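Local coordinates for ribose-phosphate pyrophosphokinase (Thermus thermophilus, PDB 7PN0), which catalyses the transfer of the pyrophosphoryl group from ATP to ribose 5-phosphate, giving 5-phosphoribosyl 1-pyrophosphate (PRPP), at residues Q63-L66 and M67-L70; A151-F154 and A155-D159; A167-A170 and G171-K174; V252-A255 and L256-A260; I294-H298 and R299-V303. All blocks are in the same frame, centred on the assembly; numbering follows the deposited sequence.

Interaction 1: Q63-L66 and M67-L70; sequences QDHL and MELL
Leu66 and Leu70 meet one turn apart on helix 62-78, a buried contact within the opening turns of a single helix. The methyl CD1 of Leu66 lies 4.0 Å from Leu70 CG, and the two side chains pass at a slant. Leu70 turns its CG to the side of its own backbone N, anti to the carbonyl carbon (chi1 -68°), and this carries CG back over the preceding turn to 3.3 Å from Leu66 O. Four backbone bonds tie the same turns: Met67 N to Gln63 O (2.9 Å), Glu68 N to Asp64 O (2.9 Å), Leu69 N to His65 O (3.0 Å) and Leu70 N to Leu66 O (3.0 Å). On another side of the helix Glu68 stretches out beside His65. Its carboxylate is gripped by Thr31 OG1, Gln56 NE2 and the backbone N of Gln9, while Gln56 NE2 also reaches His65 O, which ties this turn to strand 29-33 and to the loops holding Gln9 and Gln56. Asp64 forms a salt bridge with Arg33. Leu69 and Leu70 pack on Leu115 of helix 107-118, and Met67 packs against Gln63 of the second subunit. Helix 62-78 is the connecting helix of a beta-alpha-beta unit, between parallel strands 51-55 and 83-88 of the N-terminal PRTase-like domain.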
loop_
_atom_site.group_PDB
_atom_site.type_symbol
_atom_site.label_atom_id
_atom_site.label_comp_id
_atom_site.label_asym_id
_atom_site.label_seq_id
_atom_site.Cartn_x
_atom_site.Cartn_y
_atom_site.Cartn_z
ATOM N N GLN A 63 -1.549 -5.001 -26.621
ATOM C CA GLN A 63 -2.349 -4.482 -25.489
ATOM C C GLN A 63 -3.407 -5.509 -25.110
ATOM O O GLN A 63 -3.720 -5.630 -23.931
ATOM C CB GLN A 63 -2.907 -3.109 -25.832
ATOM C CG GLN A 63 -1.956 -1.973 -25.481
ATOM C CD GLN A 63 -0.688 -2.044 -26.289
ATOM O OE1 GLN A 63 -0.667 -1.748 -27.487
ATOM N NE2 GLN A 63 0.390 -2.445 -25.653
ATOM N N ASP A 64 -3.947 -6.249 -26.062
ATOM C CA ASP A 64 -4.876 -7.344 -25.734
ATOM C C ASP A 64 -4.108 -8.395 -24.942
ATOM O O ASP A 64 -4.668 -8.951 -24.000
ATOM C CB ASP A 64 -5.527 -7.974 -26.965
ATOM C CG ASP A 64 -6.629 -7.198 -27.656
ATOM O OD1 ASP A 64 -7.252 -6.320 -27.019
ATOM O OD2 ASP A 64 -6.874 -7.513 -28.860
ATOM N N HIS A 65 -2.844 -8.666 -25.282
ATOM C CA HIS A 65 -2.080 -9.706 -24.562
ATOM C C HIS A 65 -1.721 -9.209 -23.150
ATOM O O HIS A 65 -1.752 -10.013 -22.215
ATOM C CB HIS A 65 -0.860 -10.094 -25.372
ATOM C CG HIS A 65 -1.200 -10.870 -26.593
ATOM N ND1 HIS A 65 -2.285 -11.723 -26.663
ATOM C CD2 HIS A 65 -0.544 -10.994 -27.764
ATOM C CE1 HIS A 65 -2.288 -12.337 -27.844
ATOM N NE2 HIS A 65 -1.291 -11.852 -28.560
ATOM N N LEU A 66 -1.359 -7.932 -23.007
ATOM C CA LEU A 66 -1.099 -7.314 -21.676
ATOM C C LEU A 66 -2.367 -7.431 -20.822
ATOM O O LEU A 66 -2.276 -7.902 -19.693
ATOM C CB LEU A 66 -0.714 -5.831 -21.836
ATOM C CG LEU A 66 -0.641 -5.035 -20.537
ATOM C CD1 LEU A 66 0.255 -5.720 -19.522
ATOM C CD2 LEU A 66 -0.194 -3.580 -20.810
ATOM N N MET A 67 -3.516 -7.008 -21.347
ATOM C CA MET A 67 -4.773 -7.025 -20.553
ATOM C C MET A 67 -5.149 -8.476 -20.227
ATOM O O MET A 67 -5.551 -8.753 -19.096
ATOM C CB MET A 67 -5.918 -6.355 -21.327
ATOM C CG MET A 67 -7.200 -6.314 -20.547
ATOM S SD MET A 67 -6.889 -5.445 -18.982
ATOM C CE MET A 67 -8.552 -5.146 -18.425
ATOM N N GLU A 68 -5.070 -9.395 -21.202
ATOM C CA GLU A 68 -5.355 -10.830 -20.941
ATOM C C GLU A 68 -4.490 -11.309 -19.774
ATOM O O GLU A 68 -5.008 -12.049 -18.900
ATOM C CB GLU A 68 -5.162 -11.675 -22.206
ATOM C CG GLU A 68 -5.482 -13.146 -21.972
ATOM C CD GLU A 68 -5.150 -14.075 -23.120
ATOM O OE1 GLU A 68 -4.262 -13.735 -23.917
ATOM O OE2 GLU A 68 -5.795 -15.127 -23.212
ATOM N N LEU A 69 -3.189 -11.004 -19.774
ATOM C CA LEU A 69 -2.272 -11.419 -18.684
ATOM C C LEU A 69 -2.753 -10.806 -17.357
ATOM O O LEU A 69 -2.829 -11.578 -16.344
ATOM C CB LEU A 69 -0.829 -10.977 -18.997
ATOM C CG LEU A 69 0.250 -11.308 -17.949
ATOM C CD1 LEU A 69 0.318 -12.787 -17.599
ATOM C CD2 LEU A 69 1.607 -10.823 -18.429
ATOM N N LEU A 70 -2.984 -9.488 -17.308
ATOM C CA LEU A 70 -3.460 -8.802 -16.068
ATOM C C LEU A 70 -4.735 -9.504 -15.562
ATOM O O LEU A 70 -4.839 -9.827 -14.346
ATOM C CB LEU A 70 -3.698 -7.337 -16.390
ATOM C CG LEU A 70 -2.449 -6.523 -16.705
ATOM C CD1 LEU A 70 -2.809 -5.090 -17.010
ATOM C CD2 LEU A 70 -1.468 -6.583 -15.541
#

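Interaction 2: A151-F154 and A155-D159; sequences ANYF and ATRVD
Phe154 O receives two backbone donors, Arg157 N (3.0 Å) and Val158 N (3.1 Å), where helix 147-157 approaches its C-terminal end. The two come from different directions: Val158 N lies nearly on the line of the C=O bond, though its N-H is somewhat bent, whereas Arg157 N sits well above the carbonyl plane, 66° out of it. One turn earlier the bonding is that of a regular helix, with Ala155 N on Ala151 O and Thr156 N on Asn152 O. A side-chain bond joins them: the hydroxyl OG1 of Thr156 donates to Tyr153 O at 2.8 Å. With OG1 lodged between its own N and carbonyl carbon (chi1 69°), it folds back onto the helix, and Tyr153 O gains a second, weak donor in Thr156 N. The helix lies on the mixed sheet of the second PRTase-like half, with Phe154 and Val158 set against strands 213-218 and 241-246 and Phe154 also touching helix 173-183. Among the apolar contacts, Val158 CG1 comes up to the edge of the Phe154 ring, 4.3 Å from CD1, while Tyr153 CD2 stands 3.9 Å above the centre of one face. Arg157 lays its aliphatic part across Tyr153: CB is over one ring face toward the rim and CG is 3.4 Å from CE1. The guanidinium itself is turned 66° from the ring. As for charge, Glu266 receives the Tyr153 hydroxyl on OE1 and makes a salt bridge to Arg157 NH1 through OE2.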
loop_
_atom_site.group_PDB
_atom_site.type_symbol
_atom_site.label_atom_id
_atom_site.label_comp_id
_atom_site.label_asym_id
_atom_site.label_seq_id
_atom_site.Cartn_x
_atom_site.Cartn_y
_atom_site.Cartn_z
ATOM N N ALA A 151 24.993 -19.513 -27.999
ATOM C CA ALA A 151 26.376 -20.004 -28.212
ATOM C C ALA A 151 26.335 -21.466 -28.742
ATOM O O ALA A 151 27.066 -21.794 -29.697
ATOM C CB ALA A 151 27.160 -19.843 -26.935
ATOM N N ASN A 152 25.472 -22.319 -28.214
ATOM C CA ASN A 152 25.306 -23.717 -28.701
ATOM C C ASN A 152 24.942 -23.710 -30.191
ATOM O O ASN A 152 25.546 -24.485 -30.997
ATOM C CB ASN A 152 24.276 -24.489 -27.884
ATOM C CG ASN A 152 24.190 -25.947 -28.308
ATOM O OD1 ASN A 152 25.086 -26.713 -27.996
ATOM N ND2 ASN A 152 23.132 -26.319 -29.015
ATOM N N TYR A 153 23.977 -22.874 -30.574
ATOM C CA TYR A 153 23.515 -22.744 -31.968
ATOM C C TYR A 153 24.739 -22.494 -32.850
ATOM O O TYR A 153 24.988 -23.255 -33.810
ATOM C CB TYR A 153 22.525 -21.593 -32.146
ATOM C CG TYR A 153 22.426 -21.118 -33.573
ATOM C CD1 TYR A 153 21.828 -21.910 -34.544
ATOM C CD2 TYR A 153 22.953 -19.905 -33.965
ATOM C CE1 TYR A 153 21.730 -21.482 -35.854
ATOM C CE2 TYR A 153 22.899 -19.482 -35.281
ATOM C CZ TYR A 153 22.291 -20.277 -36.240
ATOM O OH TYR A 153 22.203 -19.817 -37.534
ATOM N N PHE A 154 25.497 -21.441 -32.551
ATOM C CA PHE A 154 26.646 -21.066 -33.406
ATOM C C PHE A 154 27.661 -22.224 -33.412
ATOM O O PHE A 154 28.202 -22.529 -34.493
ATOM C CB PHE A 154 27.311 -19.766 -32.941
ATOM C CG PHE A 154 26.592 -18.496 -33.298
ATOM C CD1 PHE A 154 26.416 -18.098 -34.616
ATOM C CD2 PHE A 154 26.087 -17.675 -32.292
ATOM C CE1 PHE A 154 25.774 -16.906 -34.922
ATOM C CE2 PHE A 154 25.437 -16.491 -32.606
ATOM C CZ PHE A 154 25.295 -16.102 -33.914
ATOM N N ALA A 155 27.997 -22.795 -32.264
ATOM C CA ALA A 155 28.963 -23.912 -32.153
ATOM C C ALA A 155 28.507 -25.062 -33.073
ATOM O O ALA A 155 29.396 -25.747 -33.594
ATOM C CB ALA A 155 29.127 -24.418 -30.741
ATOM N N THR A 156 27.195 -25.253 -33.298
ATOM C CA THR A 156 26.716 -26.370 -34.152
ATOM C C THR A 156 26.562 -25.972 -35.617
ATOM O O THR A 156 26.255 -26.883 -36.405
ATOM C CB THR A 156 25.414 -26.977 -33.648
ATOM O OG1 THR A 156 24.373 -26.036 -33.835
ATOM C CG2 THR A 156 25.537 -27.426 -32.218
ATOM N N ARG A 157 26.745 -24.708 -35.988
ATOM C CA ARG A 157 26.351 -24.207 -37.328
ATOM C C ARG A 157 27.525 -23.654 -38.126
ATOM O O ARG A 157 27.392 -23.607 -39.372
ATOM C CB ARG A 157 25.302 -23.091 -37.246
ATOM C CG ARG A 157 23.876 -23.616 -37.326
ATOM C CD ARG A 157 23.238 -23.783 -38.712
ATOM N NE ARG A 157 24.157 -23.730 -39.824
ATOM C CZ ARG A 157 23.814 -23.586 -41.095
ATOM N NH1 ARG A 157 22.548 -23.468 -41.450
ATOM N NH2 ARG A 157 24.760 -23.555 -42.011
ATOM N N VAL A 158 28.549 -23.114 -37.474
ATOM C CA VAL A 158 29.553 -22.277 -38.173
ATOM C C VAL A 158 30.938 -22.875 -37.947
ATOM O O VAL A 158 31.165 -23.608 -36.974
ATOM C CB VAL A 158 29.504 -20.784 -37.774
ATOM C CG1 VAL A 158 28.125 -20.158 -37.965
ATOM C CG2 VAL A 158 30.016 -20.563 -36.363
ATOM N N ASP A 159 31.819 -22.506 -38.862
ATOM C CA ASP A 159 33.259 -22.815 -38.860
ATOM C C ASP A 159 33.946 -21.973 -37.785
ATOM O O ASP A 159 34.387 -20.824 -38.080
ATOM C CB ASP A 159 33.795 -22.530 -40.258
ATOM C CG ASP A 159 35.249 -22.893 -40.400
ATOM O OD1 ASP A 159 35.761 -23.668 -39.501
ATOM O OD2 ASP A 159 35.847 -22.388 -41.408
#

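Interaction 3: A167-A170 and G171-K174; sequences APDA and GDLK
Asp172 N donates to Asp169 O at 2.9 Å, and Leu173 N follows with Ala170 O at 3.2 Å, two turn-like bonds that lead the loop after strand 163-167 into helix 173-183. Both donors stand well above the plane of the carbonyl they use, 49° out of it for Asp172 N. Ala170 O has a second partner: a water donates to it at 2.9 Å and accepts from Lys174 N at 3.0 Å, which bridges the step where a direct bond would fall in a running helix. Ala167 is anchored through backbone bonds to Ala188 and Ile190 of the adjacent strand. Its CB presses on Leu173 CD1 at 3.3 Å, tight for two carbons. The Asp172 side chain crosses the Pro168 ring at about a right angle, OD2 of Asp172 lying 3.5 Å from both CG and CD of Pro168, and the same oxygen is 4.3 Å from Asp169 OD2, a pairing of like charges. A glycine in place of Asp172 would remove the carboxylate packed on Pro168 and Asp169 CB, and would probably open a gap there and let the turn shift. A glycine-containing turn running from the first core strand into a helix, with ADP bound close to Gly171, is consistent with the pyrophosphate-binding loop of the PRTase fold.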
loop_
_atom_site.group_PDB
_atom_site.type_symbol
_atom_site.label_atom_id
_atom_site.label_comp_id
_atom_site.label_asym_id
_atom_site.label_seq_id
_atom_site.Cartn_x
_atom_site.Cartn_y
_atom_site.Cartn_z
ATOM N N ALA A 167 30.452 -6.685 -32.821
ATOM C CA ALA A 167 29.451 -5.709 -32.330
ATOM C C ALA A 167 29.332 -4.575 -33.340
ATOM O O ALA A 167 30.339 -3.962 -33.677
ATOM C CB ALA A 167 29.862 -5.192 -30.987
ATOM N N PRO A 168 28.136 -4.297 -33.885
ATOM C CA PRO A 168 27.932 -3.141 -34.757
ATOM C C PRO A 168 27.455 -1.843 -34.081
ATOM O O PRO A 168 27.032 -0.953 -34.774
ATOM C CB PRO A 168 26.811 -3.678 -35.651
ATOM C CG PRO A 168 25.933 -4.415 -34.676
ATOM C CD PRO A 168 26.918 -5.119 -33.771
ATOM N N ASP A 169 27.413 -1.821 -32.755
ATOM C CA ASP A 169 26.943 -0.665 -31.941
ATOM C C ASP A 169 27.585 -0.787 -30.577
ATOM O O ASP A 169 27.683 -1.927 -30.111
ATOM C CB ASP A 169 25.427 -0.655 -31.754
ATOM C CG ASP A 169 24.645 0.080 -32.824
ATOM O OD1 ASP A 169 24.855 1.311 -32.961
ATOM O OD2 ASP A 169 23.798 -0.572 -33.493
ATOM N N ALA A 170 27.981 0.326 -29.949
ATOM C CA ALA A 170 28.637 0.309 -28.624
ATOM C C ALA A 170 27.807 -0.521 -27.650
ATOM O O ALA A 170 28.432 -1.287 -26.911
ATOM C CB ALA A 170 28.824 1.716 -28.075
ATOM N N GLY A 171 26.469 -0.364 -27.651
ATOM C CA GLY A 171 25.549 -1.047 -26.719
ATOM C C GLY A 171 25.579 -2.569 -26.850
ATOM O O GLY A 171 25.109 -3.233 -25.911
ATOM N N ASP A 172 26.145 -3.104 -27.947
ATOM C CA ASP A 172 26.102 -4.548 -28.315
ATOM C C ASP A 172 27.381 -5.256 -27.854
ATOM O O ASP A 172 27.397 -6.499 -27.870
ATOM C CB ASP A 172 25.900 -4.733 -29.824
ATOM C CG ASP A 172 24.500 -4.415 -30.337
ATOM O OD1 ASP A 172 23.593 -4.162 -29.491
ATOM O OD2 ASP A 172 24.321 -4.388 -31.596
ATOM N N LEU A 173 28.380 -4.504 -27.370
ATOM C CA LEU A 173 29.723 -5.026 -27.014
ATOM C C LEU A 173 29.640 -6.038 -25.859
ATOM O O LEU A 173 30.368 -7.047 -25.886
ATOM C CB LEU A 173 30.597 -3.823 -26.636
ATOM C CG LEU A 173 31.889 -3.564 -27.415
ATOM C CD1 LEU A 173 32.082 -4.426 -28.637
ATOM C CD2 LEU A 173 31.996 -2.092 -27.789
ATOM N N LYS A 174 28.815 -5.787 -24.848
ATOM C CA LYS A 174 28.780 -6.650 -23.638
ATOM C C LYS A 174 28.239 -8.047 -24.003
ATOM O O LYS A 174 28.867 -9.085 -23.603
ATOM C CB LYS A 174 27.919 -5.991 -22.561
ATOM C CG LYS A 174 27.946 -6.701 -21.216
ATOM C CD LYS A 174 26.867 -6.233 -20.239
ATOM C CE LYS A 174 26.738 -4.722 -20.141
ATOM N NZ LYS A 174 27.926 -4.104 -19.501
HETATM O O HOH W 1 28.292 -2.818 -24.472
#

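Interaction 4: V252-A255 and L256-A260; sequences VGPA and LDRIA. With SO4 (sulfate ion), chain G.
Pro254 and Arg258 pack together at the start of helix 255-261, where a type II' beta turn from Val252 to Ala255 delivers Pro254 to the N-cap position. The turn is closed by Ala255 N on Val252 O, and Gly253 takes its positive phi of 55°, a value that favours glycine. The helix then picks up its first bonds, Arg258 N to Pro254 O (2.9 Å) and Ile259 N to Ala255 O (3.0 Å). Asp257 N reaches Gly253 O through a bridging water. Arg258 runs beside the proline with its chain extended from CG to NE, and this brings the guanidinium beside the proline, whose CG sits 3.4 Å above the centre of one guanidinium face. The edge of the same group faces a sulfate ion, probably from the crystallisation liquor. Thr223, from the PRPP-binding motif of the family, bonds the sulfate through its hydroxyl and takes Arg258 NH2 on its carbonyl, so the ion may mark a phosphate position of the active site. At the tip, Arg258 NH1 grips sulfate O4 at 2.7 Å, and NH2 reaches O1 at 3.2 Å with a further weak bond to O4.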
loop_
_atom_site.group_PDB
_atom_site.type_symbol
_atom_site.label_atom_id
_atom_site.label_comp_id
_atom_site.label_asym_id
_atom_site.label_seq_id
_atom_site.Cartn_x
_atom_site.Cartn_y
_atom_site.Cartn_z
ATOM N N VAL A 252 8.654 -7.979 -37.134
ATOM C CA VAL A 252 7.502 -7.115 -37.481
ATOM C C VAL A 252 7.860 -6.250 -38.702
ATOM O O VAL A 252 9.061 -6.087 -39.024
ATOM C CB VAL A 252 7.040 -6.295 -36.264
ATOM C CG1 VAL A 252 6.367 -7.190 -35.246
ATOM C CG2 VAL A 252 8.185 -5.500 -35.637
ATOM N N GLY A 253 6.828 -5.733 -39.368
ATOM C CA GLY A 253 6.931 -4.828 -40.536
ATOM C C GLY A 253 7.792 -5.460 -41.631
ATOM O O GLY A 253 7.540 -6.581 -42.054
ATOM N N PRO A 254 8.893 -4.803 -42.055
ATOM C CA PRO A 254 9.689 -5.284 -43.193
ATOM C C PRO A 254 10.729 -6.364 -42.841
ATOM O O PRO A 254 11.548 -6.685 -43.697
ATOM C CB PRO A 254 10.414 -3.997 -43.629
ATOM C CG PRO A 254 10.637 -3.250 -42.325
ATOM C CD PRO A 254 9.420 -3.561 -41.467
ATOM N N ALA A 255 10.749 -6.876 -41.596
ATOM C CA ALA A 255 11.852 -7.763 -41.144
ATOM C C ALA A 255 12.073 -8.935 -42.128
ATOM O O ALA A 255 13.230 -9.206 -42.471
ATOM C CB ALA A 255 11.565 -8.261 -39.756
ATOM N N LEU A 256 11.026 -9.663 -42.485
ATOM C CA LEU A 256 11.165 -10.930 -43.262
ATOM C C LEU A 256 11.713 -10.608 -44.668
ATOM O O LEU A 256 12.689 -11.263 -45.091
ATOM C CB LEU A 256 9.809 -11.639 -43.326
ATOM C CG LEU A 256 9.605 -12.752 -42.295
ATOM C CD1 LEU A 256 10.389 -13.976 -42.709
ATOM C CD2 LEU A 256 10.029 -12.327 -40.901
ATOM N N ASP A 257 11.143 -9.596 -45.320
ATOM C CA ASP A 257 11.584 -9.086 -46.652
ATOM C C ASP A 257 13.047 -8.649 -46.575
ATOM O O ASP A 257 13.799 -8.928 -47.513
ATOM C CB ASP A 257 10.727 -7.914 -47.144
ATOM C CG ASP A 257 9.273 -8.226 -47.481
ATOM O OD1 ASP A 257 8.903 -9.408 -47.625
ATOM O OD2 ASP A 257 8.515 -7.284 -47.598
ATOM N N ARG A 258 13.435 -7.949 -45.502
ATOM C CA ARG A 258 14.794 -7.377 -45.343
ATOM C C ARG A 258 15.809 -8.508 -45.184
ATOM O O ARG A 258 16.883 -8.459 -45.798
ATOM C CB ARG A 258 14.816 -6.441 -44.134
ATOM C CG ARG A 258 14.261 -5.053 -44.406
ATOM C CD ARG A 258 14.292 -4.226 -43.143
ATOM N NE ARG A 258 13.955 -2.840 -43.372
ATOM C CZ ARG A 258 13.884 -1.911 -42.419
ATOM N NH1 ARG A 258 13.558 -0.664 -42.732
ATOM N NH2 ARG A 258 14.075 -2.238 -41.148
ATOM N N ILE A 259 15.480 -9.497 -44.358
ATOM C CA ILE A 259 16.319 -10.703 -44.142
ATOM C C ILE A 259 16.463 -11.485 -45.450
ATOM O O ILE A 259 17.576 -11.893 -45.726
ATOM C CB ILE A 259 15.726 -11.538 -43.003
ATOM C CG1 ILE A 259 15.848 -10.776 -41.685
ATOM C CG2 ILE A 259 16.375 -12.905 -42.932
ATOM C CD1 ILE A 259 15.056 -11.402 -40.546
ATOM N N ALA A 260 15.392 -11.689 -46.212
ATOM C CA ALA A 260 15.451 -12.409 -47.520
ATOM C C ALA A 260 16.388 -11.656 -48.476
ATOM O O ALA A 260 17.139 -12.319 -49.171
ATOM C CB ALA A 260 14.083 -12.546 -48.109
HETATM S S SO4 G . 13.694 0.752 -39.138
HETATM O O1 SO4 G . 14.921 0.013 -39.102
HETATM O O2 SO4 G . 12.732 0.188 -38.246
HETATM O O3 SO4 G . 13.988 2.093 -38.754
HETATM O O4 SO4 G . 13.143 0.721 -40.463
HETATM O O HOH W 2 8.508 -8.270 -44.379
#

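Interaction 5: I294-H298 and R299-V303; sequences IWRIH and RGESV. With SO4 (sulfate ion), chain E.
Arg296 reaches from the last turn of helix 287-299 across the loop that follows. Its CB rests 3.9 Å from Val303 CG2, and CG is 3.8 Å from Glu301 OE1. CD passes 3.1 Å from Ser302 O. With the chain extended from CG to NE, NE forms a salt bridge with Glu292, and NH1 bonds Ser302 O in the guanidinium plane (2.8 Å, 164°). A methionine in its place would probably leave Ser302 O and Glu292 without their mates and let the loop swing. In the backbone, Arg296 O receives Glu301 N at 2.9 Å while Gly300 N makes a weak bond to Ile297 O, a Schellman motif with Gly300 supplying the positive phi that ends the helix. Arg299 CG lies over the six-membered ring of Trp295 as a CH-pi contact, 3.8 Å from its centroid. Ser302 OG bonds sulfate O2 at 2.7 Å; Ser46 and Arg48 of the fourth subunit and Arg103 of the third bind the ion too, consistent with the regulatory phosphate site of related synthases. On the inner side, Ile294 and Ile297 rest on Phe53 of strand 51-55 and Leu124 of strand 122-126, seating this late helix on the N-terminal sheet.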
loop_
_atom_site.group_PDB
_atom_site.type_symbol
_atom_site.label_atom_id
_atom_site.label_comp_id
_atom_site.label_asym_id
_atom_site.label_seq_id
_atom_site.Cartn_x
_atom_site.Cartn_y
_atom_site.Cartn_z
ATOM N N ILE A 294 10.789 -23.158 -14.102
ATOM C CA ILE A 294 9.481 -23.268 -13.407
ATOM C C ILE A 294 9.595 -24.408 -12.396
ATOM O O ILE A 294 9.190 -24.202 -11.228
ATOM C CB ILE A 294 8.310 -23.393 -14.393
ATOM C CG1 ILE A 294 8.089 -22.076 -15.142
ATOM C CG2 ILE A 294 7.047 -23.860 -13.707
ATOM C CD1 ILE A 294 7.214 -22.200 -16.374
ATOM N N TRP A 295 10.137 -25.562 -12.807
ATOM C CA TRP A 295 10.302 -26.725 -11.890
ATOM C C TRP A 295 11.070 -26.264 -10.639
ATOM O O TRP A 295 10.637 -26.537 -9.500
ATOM C CB TRP A 295 10.980 -27.893 -12.620
ATOM C CG TRP A 295 11.138 -29.082 -11.724
ATOM C CD1 TRP A 295 12.301 -29.634 -11.273
ATOM C CD2 TRP A 295 10.069 -29.850 -11.148
ATOM N NE1 TRP A 295 12.027 -30.709 -10.472
ATOM C CE2 TRP A 295 10.670 -30.840 -10.339
ATOM C CE3 TRP A 295 8.666 -29.767 -11.194
ATOM C CZ2 TRP A 295 9.908 -31.747 -9.598
ATOM C CZ3 TRP A 295 7.913 -30.656 -10.448
ATOM C CH2 TRP A 295 8.533 -31.643 -9.676
ATOM N N ARG A 296 12.132 -25.498 -10.835
ATOM C CA ARG A 296 13.023 -25.086 -9.730
ATOM C C ARG A 296 12.354 -23.991 -8.894
ATOM O O ARG A 296 12.459 -24.058 -7.675
ATOM C CB ARG A 296 14.342 -24.623 -10.317
ATOM C CG ARG A 296 15.100 -25.798 -10.884
ATOM C CD ARG A 296 16.494 -25.442 -11.238
ATOM N NE ARG A 296 17.085 -26.585 -11.933
ATOM C CZ ARG A 296 18.377 -26.785 -12.027
ATOM N NH1 ARG A 296 19.212 -25.929 -11.475
ATOM N NH2 ARG A 296 18.838 -27.834 -12.677
ATOM N N ILE A 297 11.627 -23.068 -9.508
ATOM C CA ILE A 297 10.850 -22.065 -8.719
ATOM C C ILE A 297 9.876 -22.801 -7.793
ATOM O O ILE A 297 9.807 -22.465 -6.632
ATOM C CB ILE A 297 10.116 -21.092 -9.666
ATOM C CG1 ILE A 297 11.093 -20.191 -10.403
ATOM C CG2 ILE A 297 9.103 -20.265 -8.908
ATOM C CD1 ILE A 297 10.588 -19.591 -11.698
ATOM N N HIS A 298 9.092 -23.718 -8.352
ATOM C CA HIS A 298 8.094 -24.576 -7.658
ATOM C C HIS A 298 8.725 -25.373 -6.502
ATOM O O HIS A 298 8.101 -25.447 -5.432
ATOM C CB HIS A 298 7.405 -25.549 -8.627
ATOM C CG HIS A 298 6.315 -26.322 -7.978
ATOM N ND1 HIS A 298 6.335 -27.745 -7.875
ATOM C CD2 HIS A 298 5.231 -25.911 -7.308
ATOM C CE1 HIS A 298 5.260 -28.119 -7.213
ATOM N NE2 HIS A 298 4.567 -27.025 -6.861
ATOM N N ARG A 299 9.908 -25.944 -6.692
ATOM C CA ARG A 299 10.522 -26.853 -5.692
ATOM C C ARG A 299 11.506 -26.099 -4.796
ATOM O O ARG A 299 11.989 -26.721 -3.854
ATOM C CB ARG A 299 11.219 -27.995 -6.412
ATOM C CG ARG A 299 10.319 -28.835 -7.306
ATOM C CD ARG A 299 9.324 -29.726 -6.580
ATOM N NE ARG A 299 9.893 -30.409 -5.423
ATOM C CZ ARG A 299 9.238 -30.693 -4.295
ATOM N NH1 ARG A 299 7.960 -30.372 -4.148
ATOM N NH2 ARG A 299 9.878 -31.294 -3.306
ATOM N N GLY A 300 11.802 -24.815 -5.070
ATOM C CA GLY A 300 12.786 -24.028 -4.289
ATOM C C GLY A 300 14.229 -24.433 -4.555
ATOM O O GLY A 300 15.049 -24.382 -3.618
ATOM N N GLU A 301 14.525 -24.871 -5.780
ATOM C CA GLU A 301 15.883 -25.251 -6.229
ATOM C C GLU A 301 16.508 -24.060 -6.957
ATOM O O GLU A 301 15.800 -23.071 -7.284
ATOM C CB GLU A 301 15.800 -26.499 -7.109
ATOM C CG GLU A 301 15.322 -27.740 -6.358
ATOM C CD GLU A 301 15.050 -28.930 -7.280
ATOM O OE1 GLU A 301 15.137 -28.770 -8.480
ATOM O OE2 GLU A 301 14.696 -29.990 -6.776
ATOM N N SER A 302 17.786 -24.147 -7.271
ATOM C CA SER A 302 18.566 -22.994 -7.768
ATOM C C SER A 302 18.257 -22.718 -9.250
ATOM O O SER A 302 18.704 -23.499 -10.144
ATOM C CB SER A 302 20.033 -23.203 -7.547
ATOM O OG SER A 302 20.750 -22.145 -8.155
ATOM N N VAL A 303 17.540 -21.645 -9.539
ATOM C CA VAL A 303 17.377 -21.118 -10.922
ATOM C C VAL A 303 18.728 -20.558 -11.393
ATOM O O VAL A 303 19.088 -20.784 -12.569
ATOM C CB VAL A 303 16.213 -20.112 -11.011
ATOM C CG1 VAL A 303 16.048 -19.519 -12.411
ATOM C CG2 VAL A 303 14.904 -20.731 -10.577
HETATM S S SO4 E . 18.834 -19.241 -6.616
HETATM O O1 SO4 E . 17.939 -19.960 -5.822
HETATM O O2 SO4 E . 20.087 -19.950 -6.718
HETATM O O3 SO4 E . 18.315 -19.080 -7.941
HETATM O O4 SO4 E . 19.102 -17.950 -6.012
#

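All five contacts are local and follow one another in series along the chain; none nests within or crosses another. Interaction 1 lies in a connecting helix of the N-terminal domain. Interaction 2 finishes a helix on the second sheet; interaction 3, its centre about 20 Å from that of interaction 2, turns out of strand 163-167 of that sheet, and interaction 4 starts helix 255-261 beside it. Interaction 5 brings the chain back, since its helix packs on the N-terminal sheet, with its centre about 26 Å from that of interaction 1. Interactions 4 and 5 fall on opposite sides of the chain's centre, and each holds a sulfate.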